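Local coordinates for protein extracellular ligand-binding receptor (Desulfohalobium retbaense DSM 5692, PDB 5ERE) that probably acts as an extracellular sensor, holding 2-oxo-4-methylpentanoic acid in a periplasmic-binding-protein module and cytosine in a PAS-like Cache module, at residues A[352-357]-A[365-370]; A[381-386]-A[390-395]; A[440-443]-A[449-452]. All blocks are in the same frame, centred on the assembly; numbering follows the deposited sequence.

Contact 1: A[352-357]-A[365-370]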
loop_
_atom_site.group_PDB
_atom_site.type_symbol
_atom_site.label_atom_id
_atom_site.label_comp_id
_atom_site.label_asym_id
_atom_site.label_seq_id
_atom_site.Cartn_x
_atom_site.Cartn_y
_atom_site.Cartn_z
ATOM N N GLU A 352 12.626 -35.981 -11.692
ATOM C CA GLU A 352 13.416 -36.494 -12.803
ATOM C C GLU A 352 14.734 -36.980 -12.244
ATOM O O GLU A 352 15.166 -38.080 -12.549
ATOM C CB GLU A 352 13.627 -35.429 -13.880
ATOM N N GLN A 353 15.329 -36.181 -11.368
ATOM C CA GLN A 353 16.612 -36.519 -10.757
ATOM C C GLN A 353 16.524 -37.733 -9.818
ATOM O O GLN A 353 17.435 -38.555 -9.770
ATOM C CB GLN A 353 17.157 -35.326 -9.981
ATOM C CG GLN A 353 17.537 -34.132 -10.818
ATOM C CD GLN A 353 17.775 -32.897 -9.954
ATOM O OE1 GLN A 353 18.547 -32.937 -8.998
ATOM N NE2 GLN A 353 17.079 -31.805 -10.267
ATOM N N LEU A 354 15.424 -37.873 -9.087
ATOM C CA LEU A 354 15.345 -38.944 -8.101
ATOM C C LEU A 354 15.197 -40.311 -8.766
ATOM O O LEU A 354 15.302 -41.358 -8.109
ATOM C CB LEU A 354 14.203 -38.694 -7.135
ATOM C CG LEU A 354 14.446 -37.567 -6.132
ATOM C CD1 LEU A 354 13.088 -37.031 -5.663
ATOM C CD2 LEU A 354 15.307 -38.062 -4.953
ATOM N N SER A 355 14.985 -40.292 -10.080
ATOM C CA SER A 355 14.831 -41.511 -10.861
ATOM C C SER A 355 16.034 -42.463 -10.767
ATOM O O SER A 355 15.854 -43.681 -10.696
ATOM C CB SER A 355 14.572 -41.154 -12.325
ATOM O OG SER A 355 14.431 -42.331 -13.105
ATOM N N THR A 356 17.243 -41.897 -10.763
ATOM C CA THR A 356 18.490 -42.662 -10.704
ATOM C C THR A 356 18.998 -42.909 -9.273
ATOM O O THR A 356 19.656 -43.913 -9.004
ATOM C CB THR A 356 19.611 -41.932 -11.481
ATOM O OG1 THR A 356 19.827 -40.643 -10.906
ATOM C CG2 THR A 356 19.250 -41.739 -12.941
ATOM N N THR A 357 18.687 -41.989 -8.367
ATOM C CA THR A 357 19.180 -42.024 -6.988
ATOM C C THR A 357 18.342 -42.870 -6.029
ATOM O O THR A 357 18.841 -43.379 -5.027
ATOM C CB THR A 357 19.238 -40.592 -6.408
ATOM O OG1 THR A 357 17.905 -40.106 -6.153
ATOM C CG2 THR A 357 19.923 -39.647 -7.382
ATOM N N SER A 365 18.932 -37.096 -0.518
ATOM C CA SER A 365 18.951 -35.975 0.404
ATOM C C SER A 365 19.446 -34.688 -0.229
ATOM O O SER A 365 18.935 -33.617 0.093
ATOM C CB SER A 365 19.813 -36.317 1.615
ATOM O OG SER A 365 19.119 -37.232 2.448
ATOM N N ALA A 366 20.434 -34.793 -1.126
ATOM C CA ALA A 366 21.016 -33.633 -1.799
ATOM C C ALA A 366 20.037 -32.971 -2.766
ATOM O O ALA A 366 20.009 -31.747 -2.925
ATOM C CB ALA A 366 22.297 -34.055 -2.567
ATOM N N ILE A 367 19.278 -33.804 -3.461
ATOM C CA ILE A 367 18.209 -33.327 -4.326
ATOM C C ILE A 367 17.211 -32.563 -3.453
ATOM O O ILE A 367 16.841 -31.426 -3.767
ATOM C CB ILE A 367 17.591 -34.508 -5.081
ATOM C CG1 ILE A 367 18.643 -35.021 -6.090
ATOM C CG2 ILE A 367 16.297 -34.123 -5.784
ATOM C CD1 ILE A 367 18.362 -36.405 -6.677
ATOM N N LEU A 368 16.852 -33.148 -2.318
ATOM C CA LEU A 368 15.899 -32.530 -1.397
ATOM C C LEU A 368 16.412 -31.212 -0.836
ATOM O O LEU A 368 15.674 -30.228 -0.791
ATOM C CB LEU A 368 15.550 -33.493 -0.249
ATOM C CG LEU A 368 14.581 -34.655 -0.582
ATOM C CD1 LEU A 368 14.297 -35.477 0.657
ATOM C CD2 LEU A 368 13.247 -34.180 -1.216
ATOM N N GLU A 369 17.689 -31.170 -0.443
ATOM C CA GLU A 369 18.245 -29.971 0.134
ATOM C C GLU A 369 18.227 -28.820 -0.832
ATOM O O GLU A 369 18.030 -27.678 -0.441
ATOM C CB GLU A 369 19.692 -30.237 0.591
ATOM C CG GLU A 369 19.749 -31.147 1.778
ATOM C CD GLU A 369 19.448 -30.430 3.041
ATOM O OE1 GLU A 369 19.287 -29.204 2.957
ATOM O OE2 GLU A 369 19.435 -31.063 4.127
ATOM N N THR A 370 18.532 -29.115 -2.083
ATOM C CA THR A 370 18.506 -28.113 -3.156
ATOM C C THR A 370 17.029 -27.674 -3.453
ATOM O O THR A 370 16.720 -26.494 -3.538
ATOM C CB THR A 370 19.167 -28.684 -4.425
ATOM O OG1 THR A 370 20.555 -28.941 -4.168
ATOM C CG2 THR A 370 19.047 -27.746 -5.626
#
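I367 reaches out from helix 365-370 into the angle formed by Q353, L354 and T357, and almost all of this contact is built on that one side chain. The motif is an antiparallel helical hairpin over the sheet of the Cache-type sensor domain: segments 352-357 and 365-370, on helices 324-357 and 362-374, have their axes at 162° and are joined by a short connection. With these axes 10.2 Å apart, the gap is bridged by side chains, and no hydrogen bond links the two segments. The case illustrates how a single branched residue can span two well-separated helices.

The closely packed part lies toward the sheet. I367 has CG1 anti to the carbonyl carbon (chi1 -69°) and an extended chain, which carries CD1 to within 3.9 Å of L354 CD2, while the branch CG2 lies equally close to L354 CG. The two side chains overlap flank to flank, each passing the other. L354 and the neighbouring L368 also rest on T383 and V453 of the sheet below, so this side is buried.

On the outer, solvent side stands Q353, an exposed residue whose aliphatic stem runs alongside I367. Its CB is 3.7 Å from I367 CD1, and its amide oxygen OE1 lies 3.6 Å from I367 CG1. Toward the connection, T357 meets the isoleucine tip to tip, its methyl CG2 3.7 Å from I367 CD1.

Contact 2: A[381-386]-A[390-395]. With CYT (6-aminopyrimidin-2(1H)-one), chain C.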
loop_
_atom_site.group_PDB
_atom_site.type_symbol
_atom_site.label_atom_id
_atom_site.label_comp_id
_atom_site.label_asym_id
_atom_site.label_seq_id
_atom_site.Cartn_x
_atom_site.Cartn_y
_atom_site.Cartn_z
ATOM N N CYS A 381 10.630 -30.405 2.377
ATOM C CA CYS A 381 10.543 -31.287 1.227
ATOM C C CYS A 381 10.780 -32.717 1.659
ATOM O O CYS A 381 11.683 -33.004 2.455
ATOM C CB CYS A 381 11.564 -30.891 0.135
ATOM S SG CYS A 381 11.488 -29.182 -0.438
ATOM N N VAL A 382 9.968 -33.621 1.135
ATOM C CA VAL A 382 10.101 -35.025 1.459
ATOM C C VAL A 382 10.035 -35.906 0.237
ATOM O O VAL A 382 9.541 -35.509 -0.844
ATOM C CB VAL A 382 9.024 -35.492 2.439
ATOM C CG1 VAL A 382 9.072 -34.697 3.722
ATOM C CG2 VAL A 382 7.631 -35.402 1.800
ATOM N N THR A 383 10.528 -37.122 0.415
ATOM C CA THR A 383 10.221 -38.200 -0.496
ATOM C C THR A 383 9.369 -39.181 0.269
ATOM O O THR A 383 9.477 -39.278 1.493
ATOM C CB THR A 383 11.475 -38.885 -1.063
ATOM O OG1 THR A 383 12.320 -39.328 0.005
ATOM C CG2 THR A 383 12.209 -37.917 -1.958
ATOM N N VAL A 384 8.523 -39.877 -0.489
ATOM C CA VAL A 384 7.471 -40.764 0.006
ATOM C C VAL A 384 7.468 -42.026 -0.860
ATOM O O VAL A 384 7.337 -41.929 -2.082
ATOM C CB VAL A 384 6.073 -40.092 -0.068
ATOM C CG1 VAL A 384 4.990 -41.012 0.497
ATOM C CG2 VAL A 384 6.076 -38.760 0.663
ATOM N N ASP A 385 7.604 -43.201 -0.250
ATOM C CA ASP A 385 7.710 -44.441 -1.031
ATOM C C ASP A 385 6.361 -44.988 -1.527
ATOM O O ASP A 385 5.280 -44.446 -1.227
ATOM C CB ASP A 385 8.455 -45.535 -0.226
ATOM C CG ASP A 385 7.693 -46.026 1.010
ATOM O OD1 ASP A 385 6.448 -45.896 1.087
ATOM O OD2 ASP A 385 8.361 -46.578 1.920
ATOM N N ALA A 386 6.440 -46.082 -2.279
ATOM C CA ALA A 386 5.270 -46.661 -2.945
ATOM C C ALA A 386 4.175 -47.066 -1.941
ATOM O O ALA A 386 3.037 -47.308 -2.333
ATOM C CB ALA A 386 5.707 -47.857 -3.802
ATOM N N ILE A 390 6.772 -41.551 4.424
ATOM C CA ILE A 390 7.843 -40.586 4.272
ATOM C C ILE A 390 9.165 -41.259 4.611
ATOM O O ILE A 390 9.310 -41.810 5.701
ATOM C CB ILE A 390 7.637 -39.356 5.165
ATOM C CG1 ILE A 390 6.328 -38.646 4.780
ATOM C CG2 ILE A 390 8.810 -38.410 5.011
ATOM C CD1 ILE A 390 5.985 -37.453 5.641
ATOM N N VAL A 391 10.114 -41.205 3.672
ATOM C CA VAL A 391 11.382 -41.911 3.798
ATOM C C VAL A 391 12.586 -40.975 3.770
ATOM O O VAL A 391 13.697 -41.419 3.972
ATOM C CB VAL A 391 11.556 -42.972 2.675
ATOM C CG1 VAL A 391 10.449 -44.021 2.761
ATOM C CG2 VAL A 391 11.592 -42.327 1.285
ATOM N N ASN A 392 12.369 -39.689 3.513
ATOM C CA ASN A 392 13.458 -38.731 3.564
ATOM C C ASN A 392 12.874 -37.315 3.641
ATOM O O ASN A 392 11.720 -37.105 3.280
ATOM C CB ASN A 392 14.399 -38.921 2.353
ATOM C CG ASN A 392 15.805 -38.355 2.592
ATOM O OD1 ASN A 392 16.091 -37.820 3.651
ATOM N ND2 ASN A 392 16.691 -38.493 1.596
ATOM N N VAL A 393 13.652 -36.366 4.159
ATOM C CA VAL A 393 13.201 -34.986 4.331
ATOM C C VAL A 393 14.373 -34.020 4.380
ATOM O O VAL A 393 15.416 -34.344 4.926
ATOM C CB VAL A 393 12.377 -34.813 5.627
ATOM C CG1 VAL A 393 13.215 -35.160 6.875
ATOM C CG2 VAL A 393 11.809 -33.385 5.740
ATOM N N ALA A 394 14.177 -32.836 3.813
ATOM C CA ALA A 394 15.017 -31.691 4.050
ATOM C C ALA A 394 14.137 -30.492 4.365
ATOM O O ALA A 394 13.104 -30.318 3.736
ATOM C CB ALA A 394 15.908 -31.395 2.832
ATOM N N PRO A 395 14.542 -29.635 5.313
ATOM C CA PRO A 395 15.705 -29.677 6.213
ATOM C C PRO A 395 15.714 -30.868 7.118
ATOM O O PRO A 395 14.649 -31.359 7.501
ATOM C CB PRO A 395 15.551 -28.407 7.029
ATOM C CG PRO A 395 14.833 -27.510 6.144
ATOM C CD PRO A 395 13.807 -28.385 5.502
HETATM N N3 CYT C . 3.820 -33.720 5.197
HETATM C C4 CYT C . 4.580 -33.580 4.112
HETATM N N1 CYT C . 2.143 -34.774 3.873
HETATM C C2 CYT C . 2.593 -34.313 5.118
HETATM O O2 CYT C . 1.849 -34.421 6.118
HETATM N N4 CYT C . 5.800 -32.991 4.267
HETATM C C5 CYT C . 4.140 -34.047 2.825
HETATM C C6 CYT C . 2.932 -34.630 2.750
#
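V382 and V393 meet on the cytosine-facing side of an antiparallel beta hairpin, strand 381-385 against strand 390-394. They form a non-hydrogen-bonded pair whose side chains cross obliquely, V382 CG1 against V393 CG2 at 3.6 Å. With CG1 anti to its carbonyl carbon (chi1 -58°), V382 sets this methyl against both the partner strand and the ligand, 3.7 Å from N4 of the cytosine. Its CG2 joins it against the ring, 3.9 Å from C5 of the cytosine. I390 continues the apolar surface, placing its CG2 3.9 Å from V382 CB and its CG1 near V384 CG2.

Between T383 and V384 the register slips by one residue, and V391 and N392 both face T383: a textbook example of the classic beta bulge, in which two residues stand opposite one. On the side away from the cytosine, T383 and N392 run abreast, with T383 OG1 3.2 Å from N392 CB. V391, the extra residue, lies beside T383 and roughly perpendicular to it, bringing CG2 near the same hydroxyl, which is hydrogen-bonded to the carbonyl of L359. The other methyl, V391 CG1, packs 3.4 Å from D385 OD2, while D385 OD1 is hydrogen-bonded to T387 OG1 and T389 N.

C381 N to A394 O and A394 N to C381 O are both bonds of 2.8 Å. T383 N bonds to N392 O at 3.1 Å, and V391 N to T383 O. Strand 449-457 pairs with the other edge of strand 378-385, through V382 with S454 and V384 with S452, and helix 362-374 covers the C381 and A394 face.

Contact 3: A[440-443]-A[449-452]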
loop_
_atom_site.group_PDB
_atom_site.type_symbol
_atom_site.label_atom_id
_atom_site.label_comp_id
_atom_site.label_asym_id
_atom_site.label_seq_id
_atom_site.Cartn_x
_atom_site.Cartn_y
_atom_site.Cartn_z
ATOM N N HIS A 440 5.001 -34.665 -7.031
ATOM C CA HIS A 440 5.167 -35.315 -8.325
ATOM C C HIS A 440 5.570 -36.764 -8.108
ATOM O O HIS A 440 6.359 -37.068 -7.203
ATOM C CB HIS A 440 6.208 -34.600 -9.189
ATOM C CG HIS A 440 5.706 -33.343 -9.823
ATOM N ND1 HIS A 440 5.630 -33.184 -11.190
ATOM C CD2 HIS A 440 5.239 -32.195 -9.285
ATOM C CE1 HIS A 440 5.161 -31.976 -11.462
ATOM N NE2 HIS A 440 4.912 -31.361 -10.324
ATOM N N PRO A 441 5.048 -37.659 -8.955
ATOM C CA PRO A 441 5.490 -39.050 -8.900
ATOM C C PRO A 441 6.904 -39.210 -9.419
ATOM O O PRO A 441 7.383 -38.428 -10.258
ATOM C CB PRO A 441 4.497 -39.773 -9.815
ATOM C CG PRO A 441 4.111 -38.737 -10.824
ATOM C CD PRO A 441 4.107 -37.428 -10.075
ATOM N N VAL A 442 7.543 -40.247 -8.915
ATOM C CA VAL A 442 8.885 -40.618 -9.323
ATOM C C VAL A 442 8.925 -42.008 -9.922
ATOM O O VAL A 442 8.394 -42.947 -9.350
ATOM C CB VAL A 442 9.869 -40.580 -8.140
ATOM C CG1 VAL A 442 11.272 -40.975 -8.607
ATOM C CG2 VAL A 442 9.860 -39.205 -7.476
ATOM N N PHE A 443 9.633 -42.140 -11.045
ATOM C CA PHE A 443 9.775 -43.426 -11.722
ATOM C C PHE A 443 11.252 -43.780 -11.890
ATOM O O PHE A 443 12.067 -42.908 -12.212
ATOM C CB PHE A 443 9.080 -43.405 -13.096
ATOM C CG PHE A 443 7.658 -42.908 -13.051
ATOM C CD1 PHE A 443 7.387 -41.555 -13.107
ATOM C CD2 PHE A 443 6.608 -43.793 -12.931
ATOM C CE1 PHE A 443 6.084 -41.101 -13.040
ATOM C CE2 PHE A 443 5.322 -43.350 -12.877
ATOM C CZ PHE A 443 5.057 -42.000 -12.933
ATOM N N PHE A 449 7.095 -47.147 -11.032
ATOM C CA PHE A 449 6.722 -46.182 -10.001
ATOM C C PHE A 449 7.371 -46.528 -8.676
ATOM O O PHE A 449 7.241 -47.649 -8.198
ATOM C CB PHE A 449 5.194 -46.151 -9.851
ATOM C CG PHE A 449 4.695 -45.251 -8.750
ATOM C CD1 PHE A 449 4.658 -43.880 -8.920
ATOM C CD2 PHE A 449 4.235 -45.779 -7.559
ATOM C CE1 PHE A 449 4.196 -43.054 -7.918
ATOM C CE2 PHE A 449 3.760 -44.959 -6.559
ATOM C CZ PHE A 449 3.742 -43.592 -6.738
ATOM N N ILE A 450 8.050 -45.561 -8.069
ATOM C CA ILE A 450 8.735 -45.820 -6.803
ATOM C C ILE A 450 8.292 -44.878 -5.671
ATOM O O ILE A 450 8.751 -45.010 -4.555
ATOM C CB ILE A 450 10.249 -45.744 -6.998
ATOM C CG1 ILE A 450 10.718 -44.339 -7.380
ATOM C CG2 ILE A 450 10.665 -46.727 -8.092
ATOM C CD1 ILE A 450 12.253 -44.210 -7.418
ATOM N N GLY A 451 7.379 -43.953 -5.957
ATOM C CA GLY A 451 6.878 -43.051 -4.935
ATOM C C GLY A 451 6.793 -41.634 -5.431
ATOM O O GLY A 451 6.525 -41.389 -6.613
ATOM N N SER A 452 7.057 -40.680 -4.549
ATOM C CA SER A 452 6.795 -39.292 -4.901
ATOM C C SER A 452 7.698 -38.343 -4.152
ATOM O O SER A 452 8.244 -38.681 -3.106
ATOM C CB SER A 452 5.328 -38.936 -4.616
ATOM O OG SER A 452 5.023 -39.140 -3.235
#
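F449 turns the edge of its ring to both P441 and F443. With CG anti to the backbone N (chi1 176°), the ring is carried back over its own strand, so that CE1 comes 3.8 Å from P441 CB, in the ring plane, and CD1 lies 4.0 Å from F443 CE2. The amide nitrogen of G451 sits 3.6 Å above one face of the F449 ring, over its centre, and the ring is also stacked with that of H419. F443 has CG anti to its carbonyl carbon (chi1 -51°), and its side chain passes that of F449 at a slant.

These residues belong to an antiparallel beta hairpin, strands 434-443 and 449-457 of the sensor-domain sheet. V442 N donates to G451 O. In return, I450 N donates to V442 O at 2.9 Å. The backbone conformation of G451 is one that suits a residue without CB.

Toward helix 324-357, V442 CG1 packs 3.6 Å from I450 CD1, and V442 also touches A351 and L354. I450 CG1 lies 3.3 Å from V442 O. S452 CB rests against H440 O, while the S452 hydroxyl is hydrogen-bonded to E439 OE1.

Overall arrangement
All three contacts belong to one sensor domain, their centres 11 to 12 Å apart. Contacts 2 and 3 are buried hairpins of the same antiparallel sheet, joined where V384 O meets S452 N at 2.8 Å; contact 1 is the partly exposed helical layer across that sheet. Its chemistry is correspondingly different: side-chain packing without cross-bonds, against backbone hydrogen bonds combined with apolar pairs in the hairpins. Polar groups tie the layers together, S365 OG to N392 ND2 in contact 2 and S355 OG to F443 O in contact 3. Contact 2 alone lines the cytosine pocket, through V382, whereas contact 3 adds an aromatic pair at the hairpin's end.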